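Side-chain contacts in soluble lytic murein transglycosylase (Pseudomonas aeruginosa, PDB 5OHU), which cleaves the glycan strands of bacterial peptidoglycan as a lytic transglycosylase, turning the polymer over by both exolytic and endolytic action: residues A[343-348]-A[377-382]; A[585-590]-A[596-601]. One frame throughout, in Å; residues are numbered along the deposited sequence.

Contact 1. Residues A[343-348]-A[377-382]; sequences WRYWQA and FLAADR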
# COMPACT_ATOMS: atom_id res chain seq x y z
N TRP A 343 9.40 15.73 -10.14
CA TRP A 343 9.09 17.00 -10.78
C TRP A 343 10.32 17.87 -10.99
O TRP A 343 10.29 18.75 -11.86
CB TRP A 343 8.00 17.74 -10.00
CG TRP A 343 6.77 16.91 -10.04
CD1 TRP A 343 6.15 16.28 -8.98
CD2 TRP A 343 6.08 16.50 -11.21
NE1 TRP A 343 5.10 15.53 -9.44
CE2 TRP A 343 5.03 15.65 -10.81
CE3 TRP A 343 6.24 16.78 -12.57
CZ2 TRP A 343 4.14 15.09 -11.71
CZ3 TRP A 343 5.36 16.22 -13.47
CH2 TRP A 343 4.33 15.38 -13.04
N ARG A 344 11.41 17.62 -10.26
CA ARG A 344 12.68 18.22 -10.67
C ARG A 344 13.09 17.68 -12.03
O ARG A 344 13.54 18.44 -12.90
CB ARG A 344 13.77 17.95 -9.62
CG ARG A 344 13.64 18.80 -8.36
CD ARG A 344 14.83 18.63 -7.43
NE ARG A 344 14.63 17.44 -6.60
CZ ARG A 344 15.58 16.63 -6.17
NH1 ARG A 344 16.85 16.86 -6.48
NH2 ARG A 344 15.26 15.58 -5.42
N TYR A 345 12.91 16.38 -12.25
CA TYR A 345 13.23 15.84 -13.56
C TYR A 345 12.33 16.46 -14.63
O TYR A 345 12.82 16.90 -15.68
CB TYR A 345 13.10 14.31 -13.60
CG TYR A 345 13.27 13.81 -15.02
CD1 TYR A 345 14.55 13.75 -15.61
CD2 TYR A 345 12.16 13.45 -15.79
CE1 TYR A 345 14.73 13.34 -16.91
CE2 TYR A 345 12.32 13.02 -17.10
CZ TYR A 345 13.61 12.97 -17.65
OH TYR A 345 13.78 12.55 -18.95
N TRP A 346 11.02 16.47 -14.41
CA TRP A 346 10.14 16.92 -15.48
C TRP A 346 10.24 18.42 -15.72
O TRP A 346 10.03 18.87 -16.85
CB TRP A 346 8.70 16.46 -15.22
CG TRP A 346 8.56 14.99 -15.62
CD1 TRP A 346 8.35 13.93 -14.78
CD2 TRP A 346 8.68 14.44 -16.94
NE1 TRP A 346 8.31 12.76 -15.51
CE2 TRP A 346 8.52 13.04 -16.83
CE3 TRP A 346 8.92 15.00 -18.21
CZ2 TRP A 346 8.58 12.19 -17.95
CZ3 TRP A 346 8.98 14.15 -19.32
CH2 TRP A 346 8.81 12.76 -19.18
N GLN A 347 10.62 19.21 -14.71
CA GLN A 347 10.88 20.62 -14.98
C GLN A 347 12.03 20.78 -15.97
O GLN A 347 11.91 21.51 -16.97
CB GLN A 347 11.19 21.37 -13.69
CG GLN A 347 11.63 22.79 -13.97
CD GLN A 347 11.67 23.65 -12.72
OE1 GLN A 347 12.73 24.05 -12.27
NE2 GLN A 347 10.50 23.92 -12.14
N ALA A 348 13.16 20.11 -15.72
CA ALA A 348 14.28 20.15 -16.65
C ALA A 348 13.89 19.60 -18.02
O ALA A 348 14.22 20.19 -19.05
CB ALA A 348 15.46 19.36 -16.08
N PHE A 377 18.59 8.49 -12.50
CA PHE A 377 19.08 7.81 -13.70
C PHE A 377 18.67 8.56 -14.96
O PHE A 377 19.49 8.78 -15.86
CB PHE A 377 18.57 6.37 -13.73
CG PHE A 377 19.22 5.46 -12.72
CD1 PHE A 377 20.59 5.19 -12.78
CD2 PHE A 377 18.48 4.88 -11.71
CE1 PHE A 377 21.19 4.33 -11.84
CE2 PHE A 377 19.05 4.05 -10.78
CZ PHE A 377 20.40 3.77 -10.83
N LEU A 378 17.39 8.96 -15.05
CA LEU A 378 16.93 9.71 -16.22
C LEU A 378 17.71 11.00 -16.40
O LEU A 378 18.13 11.32 -17.51
CB LEU A 378 15.44 10.01 -16.10
CG LEU A 378 14.39 8.91 -16.27
CD1 LEU A 378 13.12 9.56 -16.74
CD2 LEU A 378 14.84 7.80 -17.24
N ALA A 379 17.92 11.76 -15.31
CA ALA A 379 18.71 12.98 -15.43
C ALA A 379 20.11 12.69 -15.93
O ALA A 379 20.62 13.39 -16.81
CB ALA A 379 18.76 13.71 -14.08
N ALA A 380 20.77 11.67 -15.38
CA ALA A 380 22.12 11.34 -15.84
C ALA A 380 22.10 10.92 -17.30
O ALA A 380 22.98 11.31 -18.08
CB ALA A 380 22.73 10.25 -14.97
N ASP A 381 21.10 10.14 -17.70
CA ASP A 381 20.99 9.75 -19.10
C ASP A 381 20.82 10.96 -20.01
O ASP A 381 21.39 11.01 -21.10
CB ASP A 381 19.83 8.78 -19.30
CG ASP A 381 19.55 8.52 -20.76
OD1 ASP A 381 20.31 7.73 -21.36
OD2 ASP A 381 18.59 9.10 -21.30
N ARG A 382 20.03 11.95 -19.58
CA ARG A 382 19.86 13.13 -20.42
C ARG A 382 21.14 13.94 -20.52
O ARG A 382 21.38 14.58 -21.55
CB ARG A 382 18.72 14.01 -19.90
CG ARG A 382 17.38 13.32 -19.90
CD ARG A 382 16.81 13.34 -21.31
NE ARG A 382 15.58 12.54 -21.41
CZ ARG A 382 15.16 11.84 -22.47
NH1 ARG A 382 15.87 11.81 -23.58
NH2 ARG A 382 13.99 11.20 -22.42
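Tyr345 lies across Leu378 with its ring flat against the leucine. Leu378 CD1 sits 3.9 Å from the centroid of the Tyr345 ring and 26° off its normal, a CH-pi contact over one face, while Leu378 CB reaches to 3.5 Å from Tyr345 CE1 on the same ring. A branched aliphatic chain suits this place because its methyl and methylene can both lie on an aromatic face. The tyrosine gets there because its CG stands anti to the backbone N (chi1 173°), throwing the ring across to the other helix. Beside this tight spot the alanine methyl touches only loosely, Ala379 CB lying 4.5 Å from Tyr345 CD1, but so small a residue lets the helix backbone come near, and Ala379 N is 3.9 Å from Tyr345 CE1. The two segments belong to helices 341-354 and 374-383 of an all-helical region; their axes run roughly parallel, 26° apart and 10.2 Å at closest approach, and the ring lies in the interface between them. At its far end, toward the partly exposed Arg382, polar contacts take over. Arg382 NE donates to Tyr345 OH over 3.0 Å in a nearly straight bond, with the oxygen in the guanidinium plane. A bend at chi2 folds the arginine chain back to the phenol. Asp596 OD2 takes both a salt bridge from Arg382 NH2 and a probable hydrogen bond with Tyr345 OH.

Contact 2. Residues A[585-590]-A[596-601]; sequences QWLKDT and DVWIET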
# COMPACT_ATOMS: atom_id res chain seq x y z
N GLN A 585 -3.89 -1.19 -24.23
CA GLN A 585 -4.77 -0.04 -24.09
C GLN A 585 -3.98 1.24 -23.86
O GLN A 585 -4.33 2.30 -24.39
CB GLN A 585 -5.75 -0.24 -22.93
CG GLN A 585 -6.75 -1.36 -23.15
CD GLN A 585 -7.90 -1.30 -22.16
OE1 GLN A 585 -7.70 -1.39 -20.95
NE2 GLN A 585 -9.11 -1.13 -22.67
N TRP A 586 -2.90 1.16 -23.06
CA TRP A 586 -2.09 2.34 -22.81
C TRP A 586 -1.22 2.73 -24.00
O TRP A 586 -0.55 3.77 -23.95
CB TRP A 586 -1.21 2.10 -21.58
CG TRP A 586 -2.00 1.80 -20.35
CD1 TRP A 586 -3.31 2.10 -20.11
CD2 TRP A 586 -1.53 1.11 -19.18
NE1 TRP A 586 -3.68 1.67 -18.86
CE2 TRP A 586 -2.61 1.05 -18.27
CE3 TRP A 586 -0.31 0.55 -18.81
CZ2 TRP A 586 -2.51 0.43 -17.02
CZ3 TRP A 586 -0.20 -0.05 -17.56
CH2 TRP A 586 -1.29 -0.10 -16.69
N LEU A 587 -1.23 1.95 -25.07
CA LEU A 587 -0.50 2.27 -26.28
C LEU A 587 -1.38 2.78 -27.41
O LEU A 587 -0.85 3.15 -28.46
CB LEU A 587 0.27 1.03 -26.75
CG LEU A 587 1.43 0.62 -25.85
CD1 LEU A 587 1.97 -0.73 -26.28
CD2 LEU A 587 2.52 1.68 -25.94
N LYS A 588 -2.71 2.79 -27.23
CA LYS A 588 -3.62 3.15 -28.32
C LYS A 588 -3.33 4.55 -28.83
O LYS A 588 -3.22 5.50 -28.05
CB LYS A 588 -5.08 3.06 -27.87
CG LYS A 588 -5.57 1.71 -27.37
CD LYS A 588 -7.10 1.60 -27.45
CE LYS A 588 -7.71 0.84 -26.27
NZ LYS A 588 -8.06 1.76 -25.13
N ASP A 589 -3.22 4.68 -30.15
CA ASP A 589 -3.10 5.97 -30.83
C ASP A 589 -1.84 6.73 -30.44
O ASP A 589 -1.80 7.95 -30.55
CB ASP A 589 -4.34 6.84 -30.60
CG ASP A 589 -5.53 6.40 -31.43
OD1 ASP A 589 -5.55 5.24 -31.87
OD2 ASP A 589 -6.45 7.22 -31.64
N THR A 590 -0.82 6.03 -29.97
CA THR A 590 0.46 6.66 -29.76
C THR A 590 1.26 6.62 -31.05
O THR A 590 1.01 5.82 -31.95
CB THR A 590 1.25 5.98 -28.63
OG1 THR A 590 1.47 4.60 -28.94
CG2 THR A 590 0.49 6.11 -27.30
N ASP A 596 10.01 7.99 -21.48
CA ASP A 596 9.82 8.57 -20.16
C ASP A 596 8.44 9.22 -20.02
O ASP A 596 7.83 9.15 -18.94
CB ASP A 596 10.95 9.56 -19.83
CG ASP A 596 11.10 10.66 -20.86
OD1 ASP A 596 10.41 10.62 -21.90
OD2 ASP A 596 11.92 11.58 -20.64
N VAL A 597 7.90 9.81 -21.10
CA VAL A 597 6.53 10.28 -21.08
C VAL A 597 5.56 9.12 -20.88
O VAL A 597 4.61 9.20 -20.08
CB VAL A 597 6.20 11.07 -22.36
CG1 VAL A 597 4.68 11.40 -22.42
CG2 VAL A 597 7.02 12.35 -22.45
N TRP A 598 5.76 8.03 -21.62
CA TRP A 598 4.85 6.89 -21.50
C TRP A 598 4.82 6.36 -20.08
O TRP A 598 3.74 6.11 -19.53
CB TRP A 598 5.24 5.77 -22.47
CG TRP A 598 4.18 4.68 -22.46
CD1 TRP A 598 3.00 4.68 -23.16
CD2 TRP A 598 4.19 3.46 -21.70
NE1 TRP A 598 2.28 3.53 -22.89
CE2 TRP A 598 3.00 2.76 -22.00
CE3 TRP A 598 5.10 2.87 -20.82
CZ2 TRP A 598 2.69 1.53 -21.45
CZ3 TRP A 598 4.79 1.64 -20.26
CH2 TRP A 598 3.60 0.98 -20.57
N ILE A 599 5.99 6.19 -19.46
CA ILE A 599 6.04 5.69 -18.09
C ILE A 599 5.34 6.65 -17.16
O ILE A 599 4.54 6.25 -16.31
CB ILE A 599 7.50 5.46 -17.65
CG1 ILE A 599 8.07 4.20 -18.30
CG2 ILE A 599 7.54 5.24 -16.14
CD1 ILE A 599 9.57 4.28 -18.51
N GLU A 600 5.64 7.95 -17.31
CA GLU A 600 5.08 8.95 -16.41
C GLU A 600 3.56 9.00 -16.49
O GLU A 600 2.90 9.34 -15.51
CB GLU A 600 5.64 10.33 -16.74
CG GLU A 600 5.41 11.32 -15.62
CD GLU A 600 5.96 10.81 -14.31
OE1 GLU A 600 7.19 10.47 -14.28
OE2 GLU A 600 5.16 10.68 -13.33
N THR A 601 2.99 8.66 -17.65
CA THR A 601 1.55 8.78 -17.86
C THR A 601 0.84 7.45 -17.79
O THR A 601 -0.30 7.34 -18.23
CB THR A 601 1.24 9.48 -19.19
OG1 THR A 601 1.75 8.71 -20.28
CG2 THR A 601 1.86 10.90 -19.23
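Within the lysozyme-like SLT domain, the last part of helix 580-586 and the turn that follows in the chain meet the short helix 595-600, and Trp598 bridges the two. Its indole NE1 donates to Trp586 O over 3.0 Å; the oxygen lies close to the indole plane, but the donor stands well above the carbonyl plane and the bond is bent to 153°. A chi1 of -173° swings the indole of Trp598 away from its own backbone nitrogen, beside the carbonyl carbon, and directs its pyrrole edge at the Trp586 carbonyl. The hydrophobic parts close in around the bond: Leu587 CD2 lies 3.6 Å from Trp598 NE1, and Trp586 CB is 3.9 Å from Trp598 CZ2. Tryptophan suits the place because it packs well in a buried site yet still offers one N-H to a main-chain oxygen. Leu587 to Thr590 form a type II beta turn, in which Leu587 O accepts both Thr590 N and Thr590 OG1, from the same face of its plane. The hydroxyl bond, 2.8 Å between Thr590 OG1 and Leu587 O, thus adds a side-chain tie to the turn. Arg319 from helix 307-319 gives Trp586 O a second donor, and the Trp586 ring packs edge-to-face with Phe604.

Both contacts are buried and each turns on one aromatic side chain that spans two helical elements, yet they use it differently. Contact 1 joins two helices well separated in the chain, 341-354 and 374-383, and grades from apolar packing into a charged cluster; contact 2 is local, linking neighbours in the chain within the SLT domain, and pairs its aromatic with a main-chain carbonyl, which a nearby arginine also reaches. Helix 595-600 ties them together: near its start, Asp596 completes the polar end of contact 1, while Trp598 forms contact 2. Trp346 of 343-348 also packs on Asp596 and Val597, and its indole donates to Glu600, so one short helix is shared by both regions, whose centres lie about 18 Å apart.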